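Local atomic coordinates of divalent ion tolerance protein CutA1 (Ehrlichia chaffeensis, PDB entry 4IYQ), a protein that is a trimeric CutA family protein that may bind copper and probably contributes to divalent ion tolerance. Residues L28-P33 / A96-D101. Residues are numbered along the deposited sequence; the frame is centred on the assembly and turned at random.
Sequences LYTTTP and AIHPYD
H98 reaches from the loop after helix 87-97 to the end of strand 25-32, joining two elements of the ferredoxin-like fold of CutA proteins, in which helices 35-47 and 87-97 pack on an antiparallel sheet. The evidence for a fixed ring lies at its two nitrogens. H98 ND1 accepts the backbone N-H of Y100, with Y100 N at 3.1 Å in the ring plane and an N-H...acceptor angle of 161°. The imidazole reaches the strand because chi1 (-150°) turns CG away from the backbone N, and H98 NE2 there forms two weak, bent bonds: one to T31 O at 2.8 Å (N-H...acceptor angle 123°), near the ring plane at its edge, and one to T30 OG1 at 3.3 Å, reached obliquely. T30 OG1 also bonds to A104 O, so the histidine is a secondary partner there. T32 CG2 approaches the ring obliquely, and I41 of helix 35-47 also touches H98, which is buried.

Against this buried, polar part, the more solvent-exposed side is mostly apolar. The exposed P99 puts CG 3.7 Å from P33 CD. The side chains of P33 and Y100 point at each other from opposite directions, with P33 CD oblique to the ring and 3.5 Å from Y100 CZ. P33 N has no hydrogen to give the phenol; the polar end of Y100 is instead held within the chain, where OH hydrogen-bonds to E75 OE2.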
ATOM      1  N   LEU A  28      -4.490   5.615  -6.497  1.00 12.56           N
ATOM      2  CA  LEU A  28      -5.703   5.751  -5.711  1.00  8.78           C
ATOM      3  C   LEU A  28      -5.988   4.448  -4.985  1.00 13.12           C
ATOM      4  O   LEU A  28      -5.872   3.358  -5.549  1.00 14.66           O
ATOM      5  CB  LEU A  28      -6.897   6.149  -6.587  1.00  8.94           C
ATOM      6  CG  LEU A  28      -7.041   7.653  -6.849  1.00 24.40           C
ATOM      7  CD1 LEU A  28      -5.970   8.151  -7.801  1.00 27.92           C
ATOM      8  CD2 LEU A  28      -8.416   8.009  -7.373  1.00 23.11           C
ATOM      9  N   TYR A  29      -6.392   4.581  -3.731  1.00 10.90           N
ATOM     10  CA  TYR A  29      -6.716   3.446  -2.891  1.00  9.15           C
ATOM     11  C   TYR A  29      -8.160   3.538  -2.412  1.00  9.64           C
ATOM     12  O   TYR A  29      -8.595   4.587  -1.944  1.00 10.04           O
ATOM     13  CB  TYR A  29      -5.744   3.405  -1.709  1.00  9.28           C
ATOM     14  CG  TYR A  29      -5.975   2.322  -0.688  1.00 16.20           C
ATOM     15  CD1 TYR A  29      -5.313   1.107  -0.788  1.00 12.83           C
ATOM     16  CD2 TYR A  29      -6.821   2.526   0.406  1.00 17.59           C
ATOM     17  CE1 TYR A  29      -5.484   0.111   0.158  1.00 12.71           C
ATOM     18  CE2 TYR A  29      -7.011   1.530   1.362  1.00 20.43           C
ATOM     19  CZ  TYR A  29      -6.330   0.320   1.229  1.00 19.74           C
ATOM     20  OH  TYR A  29      -6.483  -0.689   2.155  1.00 10.66           O
ATOM     21  N   THR A  30      -8.895   2.432  -2.514  1.00 15.35           N
ATOM     22  CA  THR A  30     -10.270   2.386  -2.024  1.00 13.64           C
ATOM     23  C   THR A  30     -10.595   0.952  -1.593  1.00 16.48           C
ATOM     24  O   THR A  30      -9.873   0.001  -1.925  1.00 10.14           O
ATOM     25  CB  THR A  30     -11.303   2.876  -3.108  1.00 17.31           C
ATOM     26  OG1 THR A  30     -12.581   3.121  -2.513  1.00 19.05           O
ATOM     27  CG2 THR A  30     -11.471   1.852  -4.232  1.00 14.65           C
ATOM     28  N   THR A  31     -11.678   0.796  -0.843  1.00 14.71           N
ATOM     29  CA  THR A  31     -12.106  -0.540  -0.442  1.00 19.73           C
ATOM     30  C   THR A  31     -13.573  -0.780  -0.845  1.00 12.20           C
ATOM     31  O   THR A  31     -14.339   0.155  -0.986  1.00 12.54           O
ATOM     32  CB  THR A  31     -11.919  -0.745   1.080  1.00 12.13           C
ATOM     33  OG1 THR A  31     -12.722   0.209   1.780  1.00 14.45           O
ATOM     34  CG2 THR A  31     -10.481  -0.526   1.478  1.00 11.66           C
ATOM     35  N   THR A  32     -13.951  -2.041  -1.019  1.00 21.52           N
ATOM     36  CA  THR A  32     -15.298  -2.402  -1.460  1.00 20.33           C
ATOM     37  C   THR A  32     -15.807  -3.585  -0.651  1.00 20.63           C
ATOM     38  O   THR A  32     -15.017  -4.354  -0.120  1.00 16.83           O
ATOM     39  CB  THR A  32     -15.336  -2.772  -2.954  1.00 19.97           C
ATOM     40  OG1 THR A  32     -14.407  -3.830  -3.198  1.00 20.65           O
ATOM     41  CG2 THR A  32     -14.967  -1.581  -3.822  1.00 18.31           C
ATOM     42  N   PRO A  33     -17.132  -3.714  -0.516  1.00 23.72           N
ATOM     43  CA  PRO A  33     -17.651  -4.844   0.261  1.00 25.56           C
ATOM     44  C   PRO A  33     -17.430  -6.207  -0.403  1.00 27.87           C
ATOM     45  O   PRO A  33     -17.260  -7.190   0.306  1.00 32.55           O
ATOM     46  CB  PRO A  33     -19.148  -4.525   0.387  1.00 16.87           C
ATOM     47  CG  PRO A  33     -19.441  -3.541  -0.681  1.00 25.93           C
ATOM     48  CD  PRO A  33     -18.187  -2.749  -0.871  1.00 25.27           C
ATOM     49  N   ALA A  96     -19.274   8.581  -7.113  1.00 15.12           N
ATOM     50  CA  ALA A  96     -20.586   8.458  -7.733  1.00 15.98           C
ATOM     51  C   ALA A  96     -21.033   7.007  -7.878  1.00 24.77           C
ATOM     52  O   ALA A  96     -22.218   6.725  -7.792  1.00 27.52           O
ATOM     53  CB  ALA A  96     -20.593   9.143  -9.084  1.00 16.00           C
ATOM     54  N   ILE A  97     -20.105   6.078  -8.094  1.00 24.33           N
ATOM     55  CA  ILE A  97     -20.510   4.706  -8.392  1.00 20.32           C
ATOM     56  C   ILE A  97     -20.287   3.731  -7.248  1.00 19.59           C
ATOM     57  O   ILE A  97     -20.688   2.577  -7.344  1.00 22.38           O
ATOM     58  CB  ILE A  97     -19.762   4.151  -9.627  1.00 22.09           C
ATOM     59  CG1 ILE A  97     -18.289   3.893  -9.290  1.00 13.29           C
ATOM     60  CG2 ILE A  97     -19.933   5.090 -10.815  1.00 14.52           C
ATOM     61  CD1 ILE A  97     -17.444   3.493 -10.454  1.00 12.61           C
ATOM     62  N   HIS A  98     -19.665   4.196  -6.167  1.00 21.55           N
ATOM     63  CA  HIS A  98     -19.315   3.335  -5.030  1.00 18.43           C
ATOM     64  C   HIS A  98     -20.549   2.876  -4.246  1.00 19.58           C
ATOM     65  O   HIS A  98     -21.465   3.660  -3.990  1.00 21.48           O
ATOM     66  CB  HIS A  98     -18.361   4.074  -4.096  1.00 14.30           C
ATOM     67  CG  HIS A  98     -17.426   3.175  -3.357  1.00 30.91           C
ATOM     68  ND1 HIS A  98     -17.837   2.373  -2.316  1.00 33.79           N
ATOM     69  CD2 HIS A  98     -16.101   2.944  -3.512  1.00 27.44           C
ATOM     70  CE1 HIS A  98     -16.804   1.686  -1.857  1.00 28.44           C
ATOM     71  NE2 HIS A  98     -15.739   2.013  -2.565  1.00 23.22           N
ATOM     72  N   PRO A  99     -20.577   1.602  -3.854  1.00 23.64           N
ATOM     73  CA  PRO A  99     -21.676   1.093  -3.016  1.00 17.11           C
ATOM     74  C   PRO A  99     -21.792   1.790  -1.656  1.00 23.66           C
ATOM     75  O   PRO A  99     -22.903   1.965  -1.153  1.00 22.32           O
ATOM     76  CB  PRO A  99     -21.327  -0.389  -2.828  1.00 16.91           C
ATOM     77  CG  PRO A  99     -19.864  -0.524  -3.247  1.00 16.64           C
ATOM     78  CD  PRO A  99     -19.635   0.547  -4.268  1.00 18.41           C
ATOM     79  N   TYR A 100     -20.668   2.209  -1.082  1.00 26.32           N
ATOM     80  CA  TYR A 100     -20.686   2.901   0.208  1.00 27.42           C
ATOM     81  C   TYR A 100     -21.078   4.365   0.044  1.00 29.39           C
ATOM     82  O   TYR A 100     -20.671   5.018  -0.915  1.00 31.93           O
ATOM     83  CB  TYR A 100     -19.313   2.839   0.900  1.00 26.73           C
ATOM     84  CG  TYR A 100     -18.829   1.468   1.336  1.00 25.30           C
ATOM     85  CD1 TYR A 100     -19.716   0.428   1.587  1.00 22.99           C
ATOM     86  CD2 TYR A 100     -17.462   1.217   1.495  1.00 26.29           C
ATOM     87  CE1 TYR A 100     -19.258  -0.829   1.983  1.00 27.93           C
ATOM     88  CE2 TYR A 100     -16.992  -0.031   1.890  1.00 24.22           C
ATOM     89  CZ  TYR A 100     -17.893  -1.048   2.135  1.00 28.33           C
ATOM     90  OH  TYR A 100     -17.423  -2.281   2.529  1.00 28.56           O
ATOM     91  N   ASP A 101     -21.832   4.885   1.007  1.00 33.24           N
ATOM     92  CA  ASP A 101     -22.124   6.315   1.068  1.00 34.21           C
ATOM     93  C   ASP A 101     -20.871   7.101   1.397  1.00 32.72           C
ATOM     94  O   ASP A 101     -20.633   8.171   0.846  1.00 35.73           O
ATOM     95  CB  ASP A 101     -23.194   6.607   2.123  1.00 38.55           C
ATOM     96  CG  ASP A 101     -24.529   6.013   1.768  1.00 53.30           C
ATOM     97  OD1 ASP A 101     -25.102   5.291   2.614  1.00 60.92           O
ATOM     98  OD2 ASP A 101     -25.004   6.261   0.638  1.00 58.41           O
TER